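CaaX farnesyltransferase alpha subunit Ram2 (Aspergillus fumigatus, PDB 4L9P) probably forms, with the beta subunit Ram1, the heterodimeric enzyme that transfers a farnesyl group to the cysteine of CaaX-motif proteins. Local coordinates at residues M83-Y88 / L117-N122; T89-R94 / I109-K114; H127-L132 / W164-W169. The protein carries 1 engineered substitution. All blocks are in the same frame, centred on the assembly; numbering follows the deposited sequence.

Contact 1. Residues M83-Y88 / L117-N122. With FII ([(3,7,11-trimethyl-dodeca-2,6,10-trienyloxycarbamoyl)-methyl]-phosphonic acid), chain Q; EDO (1,2-ethanediol), chain F.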
loop_
_atom_site.group_PDB
_atom_site.type_symbol
_atom_site.label_atom_id
_atom_site.label_comp_id
_atom_site.label_asym_id
_atom_site.label_seq_id
_atom_site.Cartn_x
_atom_site.Cartn_y
_atom_site.Cartn_z
ATOM N N MET A 83 -15.903 -10.579 19.841
ATOM C CA MET A 83 -14.774 -11.526 19.891
ATOM C C MET A 83 -13.719 -11.281 18.836
ATOM O O MET A 83 -12.530 -11.495 19.082
ATOM C CB MET A 83 -15.275 -12.974 19.787
ATOM C CG MET A 83 -16.026 -13.413 21.068
ATOM S SD MET A 83 -16.597 -15.119 20.906
ATOM C CE MET A 83 -18.037 -14.895 19.936
ATOM N N ASN A 84 -14.142 -10.820 17.662
ATOM C CA ASN A 84 -13.245 -10.639 16.511
ATOM C C ASN A 84 -13.786 -9.544 15.598
ATOM O O ASN A 84 -14.563 -9.814 14.679
ATOM C CB ASN A 84 -13.104 -11.929 15.737
ATOM C CG ASN A 84 -12.211 -11.781 14.527
ATOM O OD1 ASN A 84 -11.542 -10.736 14.347
ATOM N ND2 ASN A 84 -12.198 -12.806 13.668
ATOM N N PRO A 85 -13.401 -8.303 15.859
ATOM C CA PRO A 85 -13.936 -7.202 15.054
ATOM C C PRO A 85 -13.299 -7.180 13.656
ATOM O O PRO A 85 -13.741 -6.395 12.829
ATOM C CB PRO A 85 -13.516 -5.942 15.836
ATOM C CG PRO A 85 -12.312 -6.343 16.550
ATOM C CD PRO A 85 -12.550 -7.808 16.964
ATOM N N ALA A 86 -12.330 -8.030 13.384
ATOM C CA ALA A 86 -11.762 -8.119 12.026
ATOM C C ALA A 86 -12.394 -9.240 11.185
ATOM O O ALA A 86 -11.835 -9.690 10.184
ATOM C CB ALA A 86 -10.231 -8.295 12.113
ATOM N N HIS A 87 -13.593 -9.688 11.566
ATOM C CA HIS A 87 -14.303 -10.705 10.771
ATOM C C HIS A 87 -15.109 -9.956 9.730
ATOM O O HIS A 87 -16.213 -9.484 10.014
ATOM C CB HIS A 87 -15.190 -11.473 11.757
ATOM C CG HIS A 87 -15.818 -12.714 11.210
ATOM N ND1 HIS A 87 -16.731 -12.712 10.169
ATOM C CD2 HIS A 87 -15.743 -14.005 11.649
ATOM C CE1 HIS A 87 -17.134 -13.954 9.953
ATOM N NE2 HIS A 87 -16.528 -14.765 10.823
ATOM N N TYR A 88 -14.579 -9.800 8.513
ATOM C CA TYR A 88 -15.232 -8.888 7.545
ATOM C C TYR A 88 -16.627 -9.409 7.170
ATOM O O TYR A 88 -17.534 -8.596 6.888
ATOM C CB TYR A 88 -14.342 -8.676 6.276
ATOM C CG TYR A 88 -14.003 -9.944 5.536
ATOM C CD1 TYR A 88 -14.869 -10.447 4.551
ATOM C CD2 TYR A 88 -12.882 -10.699 5.887
ATOM C CE1 TYR A 88 -14.612 -11.593 3.878
ATOM C CE2 TYR A 88 -12.611 -11.891 5.235
ATOM C CZ TYR A 88 -13.504 -12.350 4.230
ATOM O OH TYR A 88 -13.257 -13.568 3.632
ATOM N N LEU A 117 -14.032 3.080 19.312
ATOM C CA LEU A 117 -13.164 3.578 20.428
ATOM C C LEU A 117 -12.362 2.439 21.041
ATOM O O LEU A 117 -11.313 2.689 21.630
ATOM C CB LEU A 117 -14.023 4.261 21.501
ATOM C CG LEU A 117 -14.542 5.642 21.086
ATOM C CD1 LEU A 117 -15.601 6.122 22.109
ATOM C CD2 LEU A 117 -13.354 6.597 21.047
ATOM N N LYS A 118 -12.782 1.199 20.848
ATOM C CA LYS A 118 -12.067 0.066 21.433
ATOM C C LYS A 118 -11.003 -0.464 20.493
ATOM O O LYS A 118 -10.013 -1.043 20.962
ATOM C CB LYS A 118 -12.999 -1.080 21.786
ATOM C CG LYS A 118 -13.791 -0.887 23.061
ATOM C CD LYS A 118 -14.619 -2.176 23.302
ATOM C CE LYS A 118 -15.602 -2.029 24.477
ATOM N NZ LYS A 118 -16.390 -3.297 24.783
ATOM N N HIS A 119 -11.171 -0.300 19.186
ATOM C CA HIS A 119 -10.317 -0.990 18.201
ATOM C C HIS A 119 -9.824 -0.026 17.153
ATOM O O HIS A 119 -10.451 0.225 16.189
ATOM C CB HIS A 119 -11.122 -2.089 17.500
ATOM C CG HIS A 119 -11.679 -3.109 18.438
ATOM N ND1 HIS A 119 -10.881 -4.056 19.040
ATOM C CD2 HIS A 119 -12.945 -3.354 18.869
ATOM C CE1 HIS A 119 -11.632 -4.863 19.773
ATOM N NE2 HIS A 119 -12.879 -4.453 19.702
ATOM N N LEU A 120 -8.469 -0.007 17.038
ATOM C CA LEU A 120 -7.765 0.768 15.994
ATOM C C LEU A 120 -7.292 -0.010 14.720
ATOM O O LEU A 120 -7.284 -1.243 14.692
ATOM C CB LEU A 120 -6.669 1.635 16.635
ATOM C CG LEU A 120 -7.288 2.773 17.501
ATOM C CD1 LEU A 120 -8.698 3.151 16.964
ATOM C CD2 LEU A 120 -7.443 2.548 19.016
ATOM N N LYS A 121 -6.967 0.717 13.658
ATOM C CA LYS A 121 -6.606 0.133 12.361
ATOM C C LYS A 121 -7.477 -0.989 11.865
ATOM O O LYS A 121 -7.030 -2.158 11.734
ATOM C CB LYS A 121 -5.155 -0.312 12.302
ATOM C CG LYS A 121 -4.302 0.797 12.052
ATOM C CD LYS A 121 -2.898 0.348 12.318
ATOM C CE LYS A 121 -1.954 1.514 12.412
ATOM N NZ LYS A 121 -0.735 1.006 12.979
ATOM N N ASN A 122 -8.690 -0.626 11.512
ATOM C CA ASN A 122 -9.675 -1.631 11.154
ATOM C C ASN A 122 -10.472 -1.124 9.970
ATOM O O ASN A 122 -11.085 -0.064 10.008
ATOM C CB ASN A 122 -10.489 -1.927 12.422
ATOM C CG ASN A 122 -11.576 -2.973 12.220
ATOM O OD1 ASN A 122 -12.431 -2.798 11.346
ATOM N ND2 ASN A 122 -11.678 -3.960 13.200
HETATM C C1 FII Q . -2.094 -6.265 -1.667
HETATM C C2 FII Q . -2.424 -5.538 -0.390
HETATM C C6 FII Q . -3.552 -6.085 0.378
HETATM C C10 FII Q . -1.895 -4.173 -0.218
HETATM C C11 FII Q . -2.220 -3.281 0.980
HETATM C C12 FII Q . -1.017 -3.373 1.964
HETATM C C15 FII Q . -0.874 -2.262 3.000
HETATM C C18 FII Q . 0.284 -2.305 3.988
HETATM C C22 FII Q . -2.112 -1.465 3.263
HETATM C C23 FII Q . -1.873 -0.152 3.992
HETATM C C24 FII Q . -3.139 0.465 4.451
HETATM C C27 FII Q . -2.874 1.476 5.521
HETATM C C30 FII Q . -2.626 2.888 5.021
HETATM C C34 FII Q . -3.518 1.183 6.823
HETATM C C35 FII Q . -3.607 2.205 7.937
HETATM O O36 FII Q . -2.826 1.812 9.051
HETATM N N42 FII Q . -1.505 1.563 8.795
HETATM C C43 FII Q . -0.677 2.631 9.170
HETATM O O44 FII Q . -1.074 3.711 9.634
HETATM C C45 FII Q . 0.801 2.331 8.971
HETATM P P46 FII Q . 1.824 3.827 8.516
HETATM O O49 FII Q . 1.076 4.519 7.439
HETATM O O50 FII Q . 2.058 4.623 9.761
HETATM O O51 FII Q . 3.125 3.172 8.005
HETATM C C1 EDO F . -18.770 -17.649 9.685
HETATM O O1 EDO F . -18.478 -16.494 8.854
HETATM C C2 EDO F . -17.441 -18.369 9.945
HETATM O O2 EDO F . -16.655 -17.622 10.883
#
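In the helical-repeat solenoid of the prenyltransferase alpha subunit, Pro-85, in the turn between helices 71-83 and 88-100, meets His-119 and Asn-122 in the loop that links helix 105-118 to helix 123-133. The pyrrolidine ring brings CG down over the middle of the His-119 imidazole, a CH-pi contact of 3.5 Å from CG to the ring centroid and 6° off the normal. CB of Lys-118 lies on the opposite face, nearer the rim. Both loops join consecutive helices of the solenoid, and each ends in a side-chain N-cap: His-87 ND1 accepts from Val-90 N, and Asn-122 OD1 from Ile-125 N. In one of its two conformers, Asn-122 has CG anti to its backbone N (chi1 -180°), and ND2 gives a weak hydrogen bond of 3.2 Å to Pro-85 O. A type I turn from Asn-84 to His-87 presents the proline, and within it Asn-84 OD1 takes the N-H of Ala-86 at 3.0 Å in an Asx turn, the donor lying well above the carbonyl plane. Ala-146 of the Ram1 subunit packs against Ala-86. Lys-121, in the conformer described, passes the farnesyl-chain phosphonate analogue and hydrogen-bonds through NZ to the bound peptide's backbone.

Contact 2. Residues T89-R94 / I109-K114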
loop_
_atom_site.group_PDB
_atom_site.type_symbol
_atom_site.label_atom_id
_atom_site.label_comp_id
_atom_site.label_asym_id
_atom_site.label_seq_id
_atom_site.Cartn_x
_atom_site.Cartn_y
_atom_site.Cartn_z
ATOM N N THR A 89 -16.783 -10.729 7.083
ATOM C CA THR A 89 -18.097 -11.265 6.657
ATOM C C THR A 89 -19.223 -10.848 7.646
ATOM O O THR A 89 -20.300 -10.447 7.227
ATOM C CB THR A 89 -18.050 -12.781 6.619
ATOM O OG1 THR A 89 -17.042 -13.194 5.677
ATOM C CG2 THR A 89 -19.400 -13.391 6.176
ATOM N N VAL A 90 -18.940 -10.908 8.944
ATOM C CA VAL A 90 -20.049 -10.663 9.900
ATOM C C VAL A 90 -20.501 -9.205 9.838
ATOM O O VAL A 90 -21.682 -8.904 10.022
ATOM C CB VAL A 90 -19.641 -11.074 11.316
ATOM C CG1 VAL A 90 -18.713 -10.100 11.970
ATOM C CG2 VAL A 90 -20.907 -11.180 12.214
ATOM N N TRP A 91 -19.595 -8.256 9.526
ATOM C CA TRP A 91 -20.031 -6.858 9.409
ATOM C C TRP A 91 -20.940 -6.659 8.196
ATOM O O TRP A 91 -21.927 -5.911 8.258
ATOM C CB TRP A 91 -18.782 -5.961 9.199
ATOM C CG TRP A 91 -17.994 -5.720 10.410
ATOM C CD1 TRP A 91 -16.829 -6.379 10.842
ATOM C CD2 TRP A 91 -18.295 -4.760 11.408
ATOM N NE1 TRP A 91 -16.408 -5.843 12.050
ATOM C CE2 TRP A 91 -17.294 -4.852 12.413
ATOM C CE3 TRP A 91 -19.335 -3.844 11.578
ATOM C CZ2 TRP A 91 -17.274 -4.003 13.508
ATOM C CZ3 TRP A 91 -19.305 -3.002 12.690
ATOM C CH2 TRP A 91 -18.286 -3.074 13.633
ATOM N N ILE A 92 -20.584 -7.279 7.075
ATOM C CA ILE A 92 -21.435 -7.124 5.907
ATOM C C ILE A 92 -22.822 -7.739 6.142
ATOM O O ILE A 92 -23.848 -7.131 5.776
ATOM C CB ILE A 92 -20.765 -7.785 4.686
ATOM C CG1 ILE A 92 -19.485 -6.976 4.376
ATOM C CG2 ILE A 92 -21.713 -7.862 3.465
ATOM C CD1 ILE A 92 -18.552 -7.716 3.632
ATOM N N TYR A 93 -22.869 -8.906 6.799
ATOM C CA TYR A 93 -24.155 -9.520 7.111
ATOM C C TYR A 93 -24.932 -8.632 8.122
ATOM O O TYR A 93 -26.136 -8.430 7.969
ATOM C CB TYR A 93 -23.881 -10.909 7.665
ATOM C CG TYR A 93 -25.106 -11.673 8.056
ATOM C CD1 TYR A 93 -26.128 -11.847 7.197
ATOM C CD2 TYR A 93 -25.191 -12.228 9.343
ATOM C CE1 TYR A 93 -27.314 -12.603 7.606
ATOM C CE2 TYR A 93 -26.278 -12.953 9.761
ATOM C CZ TYR A 93 -27.344 -13.145 8.892
ATOM O OH TYR A 93 -28.425 -13.879 9.381
ATOM N N ARG A 94 -24.258 -8.064 9.117
ATOM C CA ARG A 94 -24.910 -7.142 10.046
ATOM C C ARG A 94 -25.581 -6.000 9.307
ATOM O O ARG A 94 -26.722 -5.673 9.610
ATOM C CB ARG A 94 -23.890 -6.616 11.095
ATOM C CG ARG A 94 -24.495 -5.644 12.070
ATOM C CD ARG A 94 -23.475 -5.220 13.154
ATOM N NE ARG A 94 -24.124 -4.344 14.134
ATOM C CZ ARG A 94 -24.666 -4.779 15.260
ATOM N NH1 ARG A 94 -24.668 -6.080 15.522
ATOM N NH2 ARG A 94 -25.229 -3.897 16.096
ATOM N N ILE A 109 -25.269 3.773 15.086
ATOM C CA ILE A 109 -24.066 4.606 15.165
ATOM C C ILE A 109 -23.576 4.757 16.599
ATOM O O ILE A 109 -22.365 4.673 16.839
ATOM C CB ILE A 109 -24.292 5.979 14.498
ATOM C CG1 ILE A 109 -24.409 5.828 12.957
ATOM C CG2 ILE A 109 -23.209 6.973 14.891
ATOM C CD1 ILE A 109 -23.072 5.596 12.230
ATOM N N GLU A 110 -24.470 4.913 17.567
ATOM C CA GLU A 110 -23.974 5.035 18.929
ATOM C C GLU A 110 -23.291 3.727 19.383
ATOM O O GLU A 110 -22.256 3.772 20.084
ATOM C CB GLU A 110 -25.126 5.481 19.856
ATOM C CG GLU A 110 -25.650 6.867 19.459
ATOM C CD GLU A 110 -24.607 7.999 19.599
ATOM O OE1 GLU A 110 -24.096 8.171 20.742
ATOM O OE2 GLU A 110 -24.275 8.689 18.592
ATOM N N TRP A 111 -23.798 2.573 18.955
ATOM C CA TRP A 111 -23.094 1.295 19.240
ATOM C C TRP A 111 -21.733 1.248 18.497
ATOM O O TRP A 111 -20.689 0.887 19.098
ATOM C CB TRP A 111 -23.982 0.134 18.810
ATOM C CG TRP A 111 -23.296 -1.183 18.862
ATOM C CD1 TRP A 111 -23.157 -1.995 19.964
ATOM C CD2 TRP A 111 -22.664 -1.871 17.774
ATOM N NE1 TRP A 111 -22.449 -3.153 19.618
ATOM C CE2 TRP A 111 -22.159 -3.101 18.282
ATOM C CE3 TRP A 111 -22.492 -1.579 16.418
ATOM C CZ2 TRP A 111 -21.482 -4.012 17.470
ATOM C CZ3 TRP A 111 -21.816 -2.488 15.619
ATOM C CH2 TRP A 111 -21.306 -3.687 16.162
ATOM N N LEU A 112 -21.729 1.626 17.215
ATOM C CA LEU A 112 -20.503 1.570 16.412
ATOM C C LEU A 112 -19.434 2.476 17.012
ATOM O O LEU A 112 -18.254 2.114 17.018
ATOM C CB LEU A 112 -20.859 2.013 14.984
ATOM C CG LEU A 112 -19.666 1.867 14.013
ATOM C CD1 LEU A 112 -19.172 0.416 13.870
ATOM C CD2 LEU A 112 -20.094 2.462 12.656
ATOM N N ASN A 113 -19.833 3.631 17.547
ATOM C CA ASN A 113 -18.839 4.529 18.140
ATOM C C ASN A 113 -18.082 3.819 19.277
ATOM O O ASN A 113 -16.867 4.011 19.444
ATOM C CB ASN A 113 -19.512 5.740 18.773
ATOM C CG ASN A 113 -20.053 6.716 17.771
ATOM O OD1 ASN A 113 -19.774 6.638 16.566
ATOM N ND2 ASN A 113 -20.881 7.647 18.252
ATOM N N LYS A 114 -18.774 3.026 20.080
ATOM C CA LYS A 114 -18.111 2.287 21.153
ATOM C C LYS A 114 -17.130 1.248 20.631
ATOM O O LYS A 114 -16.046 1.057 21.196
ATOM C CB LYS A 114 -19.195 1.582 22.040
ATOM C CG LYS A 114 -20.081 2.604 22.770
ATOM C CD LYS A 114 -21.328 1.921 23.367
ATOM C CE LYS A 114 -22.509 2.910 23.579
ATOM N NZ LYS A 114 -23.792 2.388 24.200
#
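Trp-111 is the first residue of helix 109-114 to meet helix 89-94, and its indole is the platform on which Arg-94 lies. The two side chains come from opposite directions: Arg-94 is extended from CG to NE, with CG anti to its backbone N, and sets its guanidinium flat on one face of the indole, the planes 25° apart. CZ stands 3.7 Å from the centroid of the six-membered ring of Trp-111, a cation-pi contact over the ring face, and NE comes to 3.3 Å from CZ3 of that ring. The guanidinium is also held by polar bonds, a salt bridge from NH2 to Glu-108 and a hydrogen bond from NH1 to Thr-77, which together would fix its rotation and balance its charge. The CZ3 corner of Trp-111 touches CZ3 of Trp-91 at 3.9 Å, their planes inclined at 49°. One residue on, Leu-112 directs CD1 to CH2 of Trp-91, 3.6 Å away, and about as near its CZ3. Long side chains thus bridge axes 14.7 Å apart, in a nearly antiparallel pairing (166°) of consecutive helices, 88-100 and 105-118, within the alpha-alpha solenoid typical of prenyltransferase alpha subunits, whose repeats are related to TPRs.

Contact 3. Residues H127-L132 / W164-W169. With EDO (1,2-ethanediol), chain I.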
loop_
_atom_site.group_PDB
_atom_site.type_symbol
_atom_site.label_atom_id
_atom_site.label_comp_id
_atom_site.label_asym_id
_atom_site.label_seq_id
_atom_site.Cartn_x
_atom_site.Cartn_y
_atom_site.Cartn_z
ATOM N N HIS A 127 -15.587 1.245 7.136
ATOM C CA HIS A 127 -16.438 0.933 5.991
ATOM C C HIS A 127 -17.919 0.836 6.437
ATOM O O HIS A 127 -18.810 1.412 5.800
ATOM C CB HIS A 127 -16.018 -0.333 5.247
ATOM C CG HIS A 127 -16.919 -0.601 4.096
ATOM N ND1 HIS A 127 -17.001 0.253 3.021
ATOM C CD2 HIS A 127 -17.831 -1.584 3.879
ATOM C CE1 HIS A 127 -17.925 -0.193 2.177
ATOM N NE2 HIS A 127 -18.437 -1.312 2.670
ATOM N N HIS A 128 -18.186 0.173 7.574
ATOM C CA HIS A 128 -19.562 -0.002 8.052
ATOM C C HIS A 128 -20.145 1.371 8.323
ATOM O O HIS A 128 -21.319 1.637 8.017
ATOM C CB HIS A 128 -19.534 -0.833 9.332
ATOM C CG HIS A 128 -20.883 -1.220 9.826
ATOM N ND1 HIS A 128 -21.671 -2.146 9.170
ATOM C CD2 HIS A 128 -21.527 -0.884 10.971
ATOM C CE1 HIS A 128 -22.788 -2.330 9.880
ATOM N NE2 HIS A 128 -22.731 -1.579 10.984
ATOM N N ARG A 129 -19.366 2.289 8.885
ATOM C CA ARG A 129 -19.868 3.643 9.168
ATOM C C ARG A 129 -20.324 4.316 7.864
ATOM O O ARG A 129 -21.384 4.971 7.818
ATOM C CB ARG A 129 -18.799 4.492 9.864
ATOM C CG ARG A 129 -19.416 5.750 10.500
ATOM C CD ARG A 129 -18.322 6.582 11.186
ATOM N NE ARG A 129 -18.932 7.526 12.140
ATOM C CZ ARG A 129 -19.226 7.236 13.407
ATOM N NH1 ARG A 129 -18.883 6.045 13.935
ATOM N NH2 ARG A 129 -19.900 8.149 14.146
ATOM N N GLN A 130 -19.531 4.170 6.808
ATOM C CA GLN A 130 -19.873 4.776 5.524
ATOM C C GLN A 130 -21.145 4.121 4.913
ATOM O O GLN A 130 -22.040 4.823 4.386
ATOM C CB GLN A 130 -18.698 4.552 4.566
ATOM C CG GLN A 130 -18.951 5.094 3.150
ATOM C CD GLN A 130 -17.700 4.948 2.244
ATOM O OE1 GLN A 130 -16.531 5.026 2.711
ATOM N NE2 GLN A 130 -17.939 4.680 0.974
ATOM N N VAL A 131 -21.272 2.813 5.074
ATOM C CA VAL A 131 -22.483 2.088 4.602
ATOM C C VAL A 131 -23.719 2.676 5.297
ATOM O O VAL A 131 -24.717 2.947 4.631
ATOM C CB VAL A 131 -22.322 0.556 4.874
ATOM C CG1 VAL A 131 -23.645 -0.196 4.629
ATOM C CG2 VAL A 131 -21.216 0.026 3.953
ATOM N N LEU A 132 -23.655 2.872 6.603
ATOM C CA LEU A 132 -24.801 3.382 7.324
ATOM C C LEU A 132 -25.073 4.828 7.009
ATOM O O LEU A 132 -26.219 5.214 6.687
ATOM C CB LEU A 132 -24.558 3.288 8.820
ATOM C CG LEU A 132 -24.301 1.896 9.419
ATOM C CD1 LEU A 132 -23.865 2.076 10.912
ATOM C CD2 LEU A 132 -25.506 1.027 9.277
ATOM N N TRP A 164 -9.392 9.313 8.419
ATOM C CA TRP A 164 -9.316 10.342 7.412
ATOM C C TRP A 164 -10.020 9.953 6.124
ATOM O O TRP A 164 -10.674 10.816 5.513
ATOM C CB TRP A 164 -7.822 10.677 7.099
ATOM C CG TRP A 164 -7.171 11.511 8.198
ATOM C CD1 TRP A 164 -6.232 11.082 9.147
ATOM C CD2 TRP A 164 -7.446 12.885 8.476
ATOM N NE1 TRP A 164 -5.893 12.157 9.951
ATOM C CE2 TRP A 164 -6.616 13.267 9.564
ATOM C CE3 TRP A 164 -8.294 13.862 7.884
ATOM C CZ2 TRP A 164 -6.579 14.597 10.054
ATOM C CZ3 TRP A 164 -8.295 15.150 8.397
ATOM C CH2 TRP A 164 -7.439 15.532 9.487
ATOM N N THR A 165 -9.897 8.707 5.666
ATOM C CA THR A 165 -10.607 8.274 4.475
ATOM C C THR A 165 -12.109 8.441 4.669
ATOM O O THR A 165 -12.808 8.968 3.773
ATOM C CB THR A 165 -10.246 6.808 4.148
ATOM O OG1 THR A 165 -8.847 6.791 3.764
ATOM C CG2 THR A 165 -11.111 6.294 2.996
ATOM N N TYR A 166 -12.600 8.037 5.851
ATOM C CA TYR A 166 -14.052 8.244 6.107
ATOM C C TYR A 166 -14.366 9.731 6.071
ATOM O O TYR A 166 -15.412 10.138 5.485
ATOM C CB TYR A 166 -14.384 7.641 7.437
ATOM C CG TYR A 166 -15.854 7.984 7.838
ATOM C CD1 TYR A 166 -16.952 7.261 7.301
ATOM C CD2 TYR A 166 -16.100 9.088 8.651
ATOM C CE1 TYR A 166 -18.255 7.627 7.640
ATOM C CE2 TYR A 166 -17.406 9.462 8.968
ATOM C CZ TYR A 166 -18.451 8.703 8.444
ATOM O OH TYR A 166 -19.761 9.005 8.776
ATOM N N ARG A 167 -13.534 10.578 6.655
ATOM C CA ARG A 167 -13.876 12.002 6.683
ATOM C C ARG A 167 -13.859 12.597 5.265
ATOM O O ARG A 167 -14.674 13.485 4.975
ATOM C CB ARG A 167 -12.946 12.774 7.648
ATOM C CG ARG A 167 -13.555 14.173 8.017
ATOM C CD ARG A 167 -12.808 14.860 9.141
ATOM N NE ARG A 167 -13.560 16.054 9.504
ATOM C CZ ARG A 167 -13.549 16.640 10.691
ATOM N NH1 ARG A 167 -12.763 16.182 11.661
ATOM N NH2 ARG A 167 -14.389 17.677 10.895
ATOM N N HIS A 168 -12.993 12.103 4.356
ATOM C CA HIS A 168 -13.055 12.598 2.971
ATOM C C HIS A 168 -14.411 12.194 2.370
ATOM O O HIS A 168 -15.060 13.045 1.715
ATOM C CB HIS A 168 -11.966 11.869 2.139
ATOM C CG HIS A 168 -12.123 12.068 0.671
ATOM N ND1 HIS A 168 -11.533 13.134 0.026
ATOM C CD2 HIS A 168 -12.885 11.425 -0.263
ATOM C CE1 HIS A 168 -11.899 13.132 -1.256
ATOM N NE2 HIS A 168 -12.718 12.110 -1.464
ATOM N N TRP A 169 -14.854 10.955 2.588
ATOM C CA TRP A 169 -16.149 10.523 2.061
ATOM C C TRP A 169 -17.259 11.415 2.657
ATOM O O TRP A 169 -18.204 11.809 1.924
ATOM C CB TRP A 169 -16.385 9.027 2.418
ATOM C CG TRP A 169 -17.777 8.628 2.071
ATOM C CD1 TRP A 169 -18.270 8.214 0.842
ATOM C CD2 TRP A 169 -18.900 8.754 2.920
ATOM N NE1 TRP A 169 -19.617 8.046 0.905
ATOM C CE2 TRP A 169 -20.050 8.378 2.162
ATOM C CE3 TRP A 169 -19.049 9.124 4.259
ATOM C CZ2 TRP A 169 -21.345 8.391 2.712
ATOM C CZ3 TRP A 169 -20.363 9.169 4.783
ATOM C CH2 TRP A 169 -21.468 8.797 4.000
HETATM C C1 EDO I . -22.238 2.371 0.405
HETATM O O1 EDO I . -21.471 1.459 -0.374
HETATM C C2 EDO I . -21.269 3.378 0.988
HETATM O O2 EDO I . -20.422 3.923 -0.029
#
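Two CH-pi contacts carry the packing of helix 127-132 on helix 164-169. In the first, the aliphatic part of Arg-129 passes over one face of Tyr-166 at about a right angle, CD lying 3.7 Å from the ring centroid and displaced toward the rim near CZ. The guanidinium itself is turned nearly perpendicular to the phenol, and the edge of Tyr-166 faces the backbone of Gln-130. In the second, CG of Gln-130 sits over the five-membered ring of Trp-169, 3.6 Å from its centroid and almost on the ring normal. The rest of the glutamine continues across the same face: its amide is stacked on the indole with planes 9° apart, and NE2 is 3.6 Å from CD1 of Trp-169. An extended chain, CG anti to the backbone N (chi1 178°), carries the side chain across the indole.

Polar bonds reach beyond the pair. Gln-130 NE2 donates to O2 of an ethanediol, probably from the crystallisation liquor, at 2.8 Å, whereas Arg-129 NE and Tyr-166 OH both bind OE2 of Glu-146, by salt bridge and hydrogen bond respectively, so one carboxylate oxygen ties the two residues together.

The two segments run nearly parallel, their axes 10.2 Å apart and crossing at -15°. Helix 123-133 is backed by helices 88-100 and 105-118, and helix 161-174 by helix 197-208, while side chains of helix 146-156 meet both Arg-129 and Arg-167.

Contacts 1 and 2 both draw on helix 105-118, and their centres are about 10 Å apart. Along the chain, contact 2 falls between the two segments of contact 1; contact 3 follows both, its centre about 15 Å from that of contact 1 and 13 Å from that of contact 2. Contacts 1 and 2 join through the hydrogen bond of Trp-91 NE1 to Pro-85 O. Contacts 2 and 3 meet where Asn-113 OD1 binds Arg-129 NH1 and where Trp-91 packs on His-128. Contact 2 thus connects the other two, which do not touch each other, along a run of the solenoid from helix 88-100 to helix 161-174 that also touches the Ram1 subunit.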